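Local coordinates for protein phospholyase (Arthrobacter aurescens, PDB 5G4I) that acts as a pyridoxal-phosphate-dependent phospholyase, a homologue of the class III transaminases, at residues I345-V359 with V362-S376. Residues are numbered along the deposited sequence; the frame is centred on the assembly and turned at random.
Sequences IRKRLENIAQRSGNV and VRGRGLFFGIDIIES
R346 reaches from helix segment 345-355 to the edge strand 359-365 and donates to two of its carbonyls. NH1 of R346 meets O of G364 at 3.0 Å, the oxygen lying in the guanidinium plane, whereas NH2 of R346 approaches V362 O at 3.2 Å from above the carbonyl plane. CG1 of V362 lies over one face of the same guanidinium, and OE2 of E350 closes a long, weak salt bridge at its edge. Bends at chi2 and chi3 fold the arginine chain down to the strand.

Apolar contacts follow one side of the helix. CG2 of I345 sits over a face of the F369 ring, 4.1 Å from its centroid and 23° off the normal, a CH-pi contact. L349 CD1 meets the F369 ring, and L349 CB lies 3.8 Å from V362 CG1, while A353 borders V362 CG2. Segment 345-355, part of helix 334-355, lies along a beta hairpin, its axis antiparallel to strand 362-365 (172°) and nearly parallel to strand 368-373; the type II' turn spans R365-F368, and the hairpin forms one edge of a mixed sheet.

Polar bonds join the type I turn S356-V359, which leads into the antiparallel non-hydrogen-bonded pair V359-I373, to the residues just past strand 368-373. I374 N donates to N358 O (2.9 Å, 170°), and N358 ND2 returns a bond to I374 O (3.0 Å), coplanar with both amide and carbonyl. A water links N358 OD1 to S376 OG.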
loop_
_atom_site.group_PDB
_atom_site.type_symbol
_atom_site.label_atom_id
_atom_site.label_comp_id
_atom_site.label_asym_id
_atom_site.label_seq_id
_atom_site.Cartn_x
_atom_site.Cartn_y
_atom_site.Cartn_z
ATOM N N ILE A 345 23.990 -25.812 -6.504
ATOM C CA ILE A 345 23.769 -25.690 -5.027
ATOM C C ILE A 345 23.090 -26.895 -4.463
ATOM O O ILE A 345 23.383 -27.393 -3.409
ATOM C CB ILE A 345 22.927 -24.387 -4.767
ATOM C CG1 ILE A 345 23.768 -23.160 -5.094
ATOM C CG2 ILE A 345 22.411 -24.311 -3.323
ATOM C CD1 ILE A 345 23.009 -21.808 -5.108
ATOM N N ARG A 346 22.066 -27.430 -5.183
ATOM C CA ARG A 346 21.373 -28.638 -4.710
ATOM C C ARG A 346 22.295 -29.833 -4.551
ATOM O O ARG A 346 22.263 -30.526 -3.515
ATOM C CB ARG A 346 20.212 -29.008 -5.668
ATOM C CG ARG A 346 19.579 -30.352 -5.393
ATOM C CD ARG A 346 18.087 -30.158 -5.715
ATOM N NE ARG A 346 17.437 -30.919 -4.734
ATOM C CZ ARG A 346 16.610 -30.652 -3.712
ATOM N NH1 ARG A 346 15.691 -29.625 -3.501
ATOM N NH2 ARG A 346 16.547 -31.709 -2.938
ATOM N N LYS A 347 23.171 -30.062 -5.549
ATOM C CA LYS A 347 24.179 -31.152 -5.434
ATOM C C LYS A 347 25.077 -30.952 -4.216
ATOM O O LYS A 347 25.305 -31.924 -3.444
ATOM C CB LYS A 347 24.970 -31.267 -6.735
ATOM C CG LYS A 347 24.094 -31.798 -7.872
ATOM N N ARG A 348 25.534 -29.741 -4.015
ATOM C CA ARG A 348 26.385 -29.493 -2.832
ATOM C C ARG A 348 25.653 -29.709 -1.525
ATOM O O ARG A 348 26.211 -30.300 -0.543
ATOM C CB ARG A 348 26.992 -28.112 -2.818
ATOM C CG ARG A 348 27.826 -27.828 -1.577
ATOM C CD ARG A 348 29.199 -28.479 -1.641
ATOM N NE ARG A 348 29.838 -27.469 -2.448
ATOM C CZ ARG A 348 30.624 -26.482 -1.987
ATOM N NH1 ARG A 348 31.054 -26.455 -0.736
ATOM N NH2 ARG A 348 30.945 -25.577 -2.812
ATOM N N LEU A 349 24.403 -29.187 -1.398
ATOM C CA LEU A 349 23.626 -29.378 -0.177
ATOM C C LEU A 349 23.273 -30.891 0.034
ATOM O O LEU A 349 23.223 -31.291 1.189
ATOM C CB LEU A 349 22.322 -28.508 -0.221
ATOM C CG LEU A 349 22.508 -27.026 -0.126
ATOM C CD1 LEU A 349 21.183 -26.311 -0.338
ATOM C CD2 LEU A 349 23.046 -26.615 1.263
ATOM N N GLU A 350 22.974 -31.674 -1.024
ATOM C CA GLU A 350 22.796 -33.157 -0.863
ATOM C C GLU A 350 24.086 -33.833 -0.257
ATOM O O GLU A 350 23.976 -34.704 0.643
ATOM C CB GLU A 350 22.397 -33.772 -2.153
ATOM C CG GLU A 350 20.973 -33.381 -2.434
ATOM C CD GLU A 350 20.445 -33.769 -3.774
ATOM O OE1 GLU A 350 21.276 -34.052 -4.661
ATOM O OE2 GLU A 350 19.158 -33.726 -3.926
ATOM N N ASN A 351 25.259 -33.401 -0.682
ATOM C CA ASN A 351 26.527 -33.914 -0.086
ATOM C C ASN A 351 26.619 -33.550 1.377
ATOM O O ASN A 351 26.928 -34.424 2.227
ATOM C CB ASN A 351 27.757 -33.428 -0.867
ATOM C CG ASN A 351 27.959 -34.163 -2.203
ATOM O OD1 ASN A 351 27.322 -35.149 -2.484
ATOM N ND2 ASN A 351 28.812 -33.622 -3.037
ATOM N N ILE A 352 26.304 -32.307 1.721
ATOM C CA ILE A 352 26.288 -31.853 3.131
ATOM C C ILE A 352 25.299 -32.663 3.932
ATOM O O ILE A 352 25.639 -33.079 5.081
ATOM C CB ILE A 352 26.005 -30.300 3.158
ATOM C CG1 ILE A 352 27.167 -29.535 2.556
ATOM C CG2 ILE A 352 25.747 -29.850 4.597
ATOM C CD1 ILE A 352 27.014 -28.085 2.133
ATOM N N ALA A 353 24.115 -32.960 3.413
ATOM C CA ALA A 353 23.114 -33.664 4.187
ATOM C C ALA A 353 23.472 -35.129 4.476
ATOM O O ALA A 353 23.152 -35.652 5.559
ATOM C CB ALA A 353 21.795 -33.643 3.502
ATOM N N GLN A 354 24.085 -35.778 3.490
ATOM C CA GLN A 354 24.613 -37.161 3.660
ATOM C C GLN A 354 25.653 -37.229 4.756
ATOM O O GLN A 354 25.620 -38.168 5.510
ATOM C CB GLN A 354 25.183 -37.745 2.358
ATOM C CG GLN A 354 24.133 -38.306 1.415
ATOM N N ARG A 355 26.528 -36.267 4.858
ATOM C CA ARG A 355 27.576 -36.218 5.838
ATOM C C ARG A 355 27.254 -35.663 7.233
ATOM O O ARG A 355 28.012 -35.927 8.181
ATOM C CB ARG A 355 28.706 -35.333 5.334
ATOM C CG ARG A 355 29.370 -35.757 4.052
ATOM C CD ARG A 355 30.028 -34.512 3.469
ATOM N NE ARG A 355 30.441 -34.735 2.088
ATOM C CZ ARG A 355 30.910 -33.768 1.280
ATOM N NH1 ARG A 355 30.983 -32.453 1.643
ATOM N NH2 ARG A 355 31.287 -34.122 0.085
ATOM N N SER A 356 26.216 -34.843 7.409
ATOM C CA SER A 356 25.956 -34.221 8.742
ATOM C C SER A 356 24.786 -34.874 9.405
ATOM O O SER A 356 23.657 -34.903 8.880
ATOM C CB SER A 356 25.752 -32.687 8.652
ATOM O OG SER A 356 25.430 -32.103 9.926
ATOM N N GLY A 357 25.006 -35.394 10.643
ATOM C CA GLY A 357 23.888 -35.879 11.421
ATOM C C GLY A 357 22.964 -34.766 11.956
ATOM O O GLY A 357 21.860 -35.112 12.520
ATOM N N ASN A 358 23.342 -33.450 11.796
ATOM C CA ASN A 358 22.450 -32.351 12.143
ATOM C C ASN A 358 21.609 -31.814 10.915
ATOM O O ASN A 358 20.885 -30.856 11.088
ATOM C CB ASN A 358 23.165 -31.192 12.801
ATOM C CG ASN A 358 23.788 -31.579 14.140
ATOM O OD1 ASN A 358 25.013 -31.486 14.261
ATOM N ND2 ASN A 358 22.965 -31.878 15.148
ATOM N N VAL A 359 21.683 -32.491 9.768
ATOM C CA VAL A 359 20.898 -32.076 8.555
ATOM C C VAL A 359 19.924 -33.131 8.133
ATOM O O VAL A 359 20.326 -34.282 7.928
ATOM C CB VAL A 359 21.856 -31.655 7.449
ATOM C CG1 VAL A 359 21.104 -31.201 6.150
ATOM C CG2 VAL A 359 22.778 -30.516 7.875
ATOM N N VAL A 362 17.131 -31.676 1.974
ATOM C CA VAL A 362 17.451 -30.522 1.118
ATOM C C VAL A 362 16.131 -30.052 0.446
ATOM O O VAL A 362 15.409 -30.873 -0.095
ATOM C CB VAL A 362 18.479 -30.921 0.041
ATOM C CG1 VAL A 362 18.801 -29.726 -0.867
ATOM C CG2 VAL A 362 19.737 -31.334 0.804
ATOM N N ARG A 363 15.895 -28.745 0.422
ATOM C CA ARG A 363 14.606 -28.198 0.005
ATOM C C ARG A 363 14.821 -27.022 -0.971
ATOM O O ARG A 363 15.786 -26.269 -0.910
ATOM C CB ARG A 363 13.852 -27.755 1.247
ATOM C CG ARG A 363 13.523 -28.900 2.234
ATOM C CD ARG A 363 13.117 -28.363 3.599
ATOM N NE ARG A 363 12.746 -29.464 4.531
ATOM C CZ ARG A 363 11.590 -30.091 4.510
ATOM N NH1 ARG A 363 10.637 -29.739 3.708
ATOM N NH2 ARG A 363 11.448 -31.181 5.286
ATOM N N GLY A 364 13.828 -26.856 -1.818
ATOM C CA GLY A 364 13.735 -25.631 -2.718
ATOM C C GLY A 364 14.254 -25.875 -4.120
ATOM O O GLY A 364 14.577 -27.020 -4.580
ATOM N N ARG A 365 14.402 -24.782 -4.927
ATOM C CA ARG A 365 15.121 -24.881 -6.235
ATOM C C ARG A 365 15.526 -23.458 -6.666
ATOM O O ARG A 365 15.091 -22.479 -6.018
ATOM C CB ARG A 365 14.362 -25.547 -7.416
ATOM C CG ARG A 365 13.057 -24.796 -7.622
ATOM C CD ARG A 365 12.416 -25.282 -8.882
ATOM N NE ARG A 365 11.767 -26.565 -8.653
ATOM C CZ ARG A 365 11.018 -27.209 -9.546
ATOM N NH1 ARG A 365 10.824 -26.763 -10.776
ATOM N NH2 ARG A 365 10.426 -28.377 -9.155
ATOM N N GLY A 366 16.337 -23.362 -7.661
ATOM C CA GLY A 366 16.773 -22.108 -8.178
ATOM C C GLY A 366 17.558 -21.404 -7.101
ATOM O O GLY A 366 18.492 -22.001 -6.515
ATOM N N LEU A 367 17.231 -20.166 -6.803
ATOM C CA LEU A 367 17.955 -19.403 -5.737
ATOM C C LEU A 367 17.071 -19.234 -4.467
ATOM O O LEU A 367 17.234 -18.260 -3.709
ATOM C CB LEU A 367 18.568 -18.091 -6.239
ATOM C CG LEU A 367 19.720 -18.240 -7.198
ATOM C CD1 LEU A 367 20.232 -16.933 -7.687
ATOM C CD2 LEU A 367 20.875 -18.988 -6.475
ATOM N N PHE A 368 16.189 -20.196 -4.185
ATOM C CA PHE A 368 15.468 -20.281 -2.886
ATOM C C PHE A 368 15.696 -21.691 -2.365
ATOM O O PHE A 368 15.055 -22.655 -2.780
ATOM C CB PHE A 368 13.970 -19.906 -2.999
ATOM C CG PHE A 368 13.348 -19.423 -1.743
ATOM C CD1 PHE A 368 13.693 -19.944 -0.472
ATOM C CD2 PHE A 368 12.408 -18.384 -1.759
ATOM C CE1 PHE A 368 13.046 -19.503 0.712
ATOM C CE2 PHE A 368 11.809 -17.990 -0.587
ATOM C CZ PHE A 368 12.159 -18.493 0.658
ATOM N N PHE A 369 16.661 -21.815 -1.436
ATOM C CA PHE A 369 17.057 -23.170 -0.915
ATOM C C PHE A 369 17.016 -23.175 0.576
ATOM O O PHE A 369 17.134 -22.166 1.289
ATOM C CB PHE A 369 18.470 -23.667 -1.404
ATOM C CG PHE A 369 18.460 -24.495 -2.680
ATOM C CD1 PHE A 369 18.250 -25.870 -2.664
ATOM C CD2 PHE A 369 18.698 -23.870 -3.917
ATOM C CE1 PHE A 369 18.193 -26.582 -3.769
ATOM C CE2 PHE A 369 18.671 -24.641 -5.106
ATOM C CZ PHE A 369 18.485 -25.925 -5.018
ATOM N N GLY A 370 16.868 -24.384 1.118
ATOM C CA GLY A 370 16.934 -24.589 2.560
ATOM C C GLY A 370 17.305 -26.022 2.938
ATOM O O GLY A 370 17.306 -26.926 2.138
ATOM N N ILE A 371 17.633 -26.163 4.220
ATOM C CA ILE A 371 17.858 -27.509 4.843
ATOM C C ILE A 371 17.226 -27.505 6.262
ATOM O O ILE A 371 17.357 -26.532 7.002
ATOM C CB ILE A 371 19.395 -27.841 4.936
ATOM C CG1 ILE A 371 20.239 -26.684 5.496
ATOM C CG2 ILE A 371 19.876 -28.316 3.566
ATOM C CD1 ILE A 371 21.694 -27.077 5.866
ATOM N N ASP A 372 16.798 -28.402 6.682
ATOM C CA ASP A 372 16.174 -28.795 7.971
ATOM C C ASP A 372 17.272 -29.155 8.939
ATOM O O ASP A 372 18.148 -29.954 8.560
ATOM C CB ASP A 372 15.587 -30.224 7.982
ATOM C CG ASP A 372 14.440 -30.485 7.250
ATOM O OD1 ASP A 372 13.729 -29.676 6.818
ATOM O OD2 ASP A 372 14.549 -31.507 6.622
ATOM N N ILE A 373 17.286 -28.444 10.062
ATOM C CA ILE A 373 18.345 -28.680 11.113
ATOM C C ILE A 373 17.695 -29.546 12.225
ATOM O O ILE A 373 16.604 -29.219 12.754
ATOM C CB ILE A 373 18.856 -27.359 11.636
ATOM C CG1 ILE A 373 19.443 -26.458 10.510
ATOM C CG2 ILE A 373 19.940 -27.493 12.743
ATOM C CD1 ILE A 373 20.487 -27.107 9.606
ATOM N N ILE A 374 18.384 -30.682 12.524
ATOM C CA ILE A 374 17.869 -31.746 13.427
ATOM C C ILE A 374 18.915 -32.149 14.470
ATOM O O ILE A 374 20.102 -31.838 14.367
ATOM C CB ILE A 374 17.413 -32.947 12.625
ATOM C CG1 ILE A 374 18.572 -33.549 11.847
ATOM C CG2 ILE A 374 16.187 -32.573 11.753
ATOM C CD1 ILE A 374 18.252 -34.893 11.197
ATOM N N GLU A 375 18.410 -32.767 15.555
ATOM C CA GLU A 375 19.322 -33.384 16.552
ATOM C C GLU A 375 20.000 -34.559 15.896
ATOM O O GLU A 375 19.402 -35.201 15.029
ATOM C CB GLU A 375 18.514 -33.823 17.821
ATOM C CG GLU A 375 17.739 -32.750 18.562
ATOM C CD GLU A 375 18.560 -31.658 19.192
ATOM O OE1 GLU A 375 19.831 -31.673 19.249
ATOM O OE2 GLU A 375 17.939 -30.669 19.590
ATOM N N SER A 376 21.243 -34.841 16.364
ATOM C CA SER A 376 22.019 -35.931 15.804
ATOM C C SER A 376 22.054 -37.101 16.788
ATOM O O SER A 376 22.937 -37.928 16.684
ATOM C CB SER A 376 23.439 -35.490 15.523
ATOM O OG SER A 376 24.019 -34.980 16.701
HETATM O O HOH W 1 26.604 -33.105 16.094
#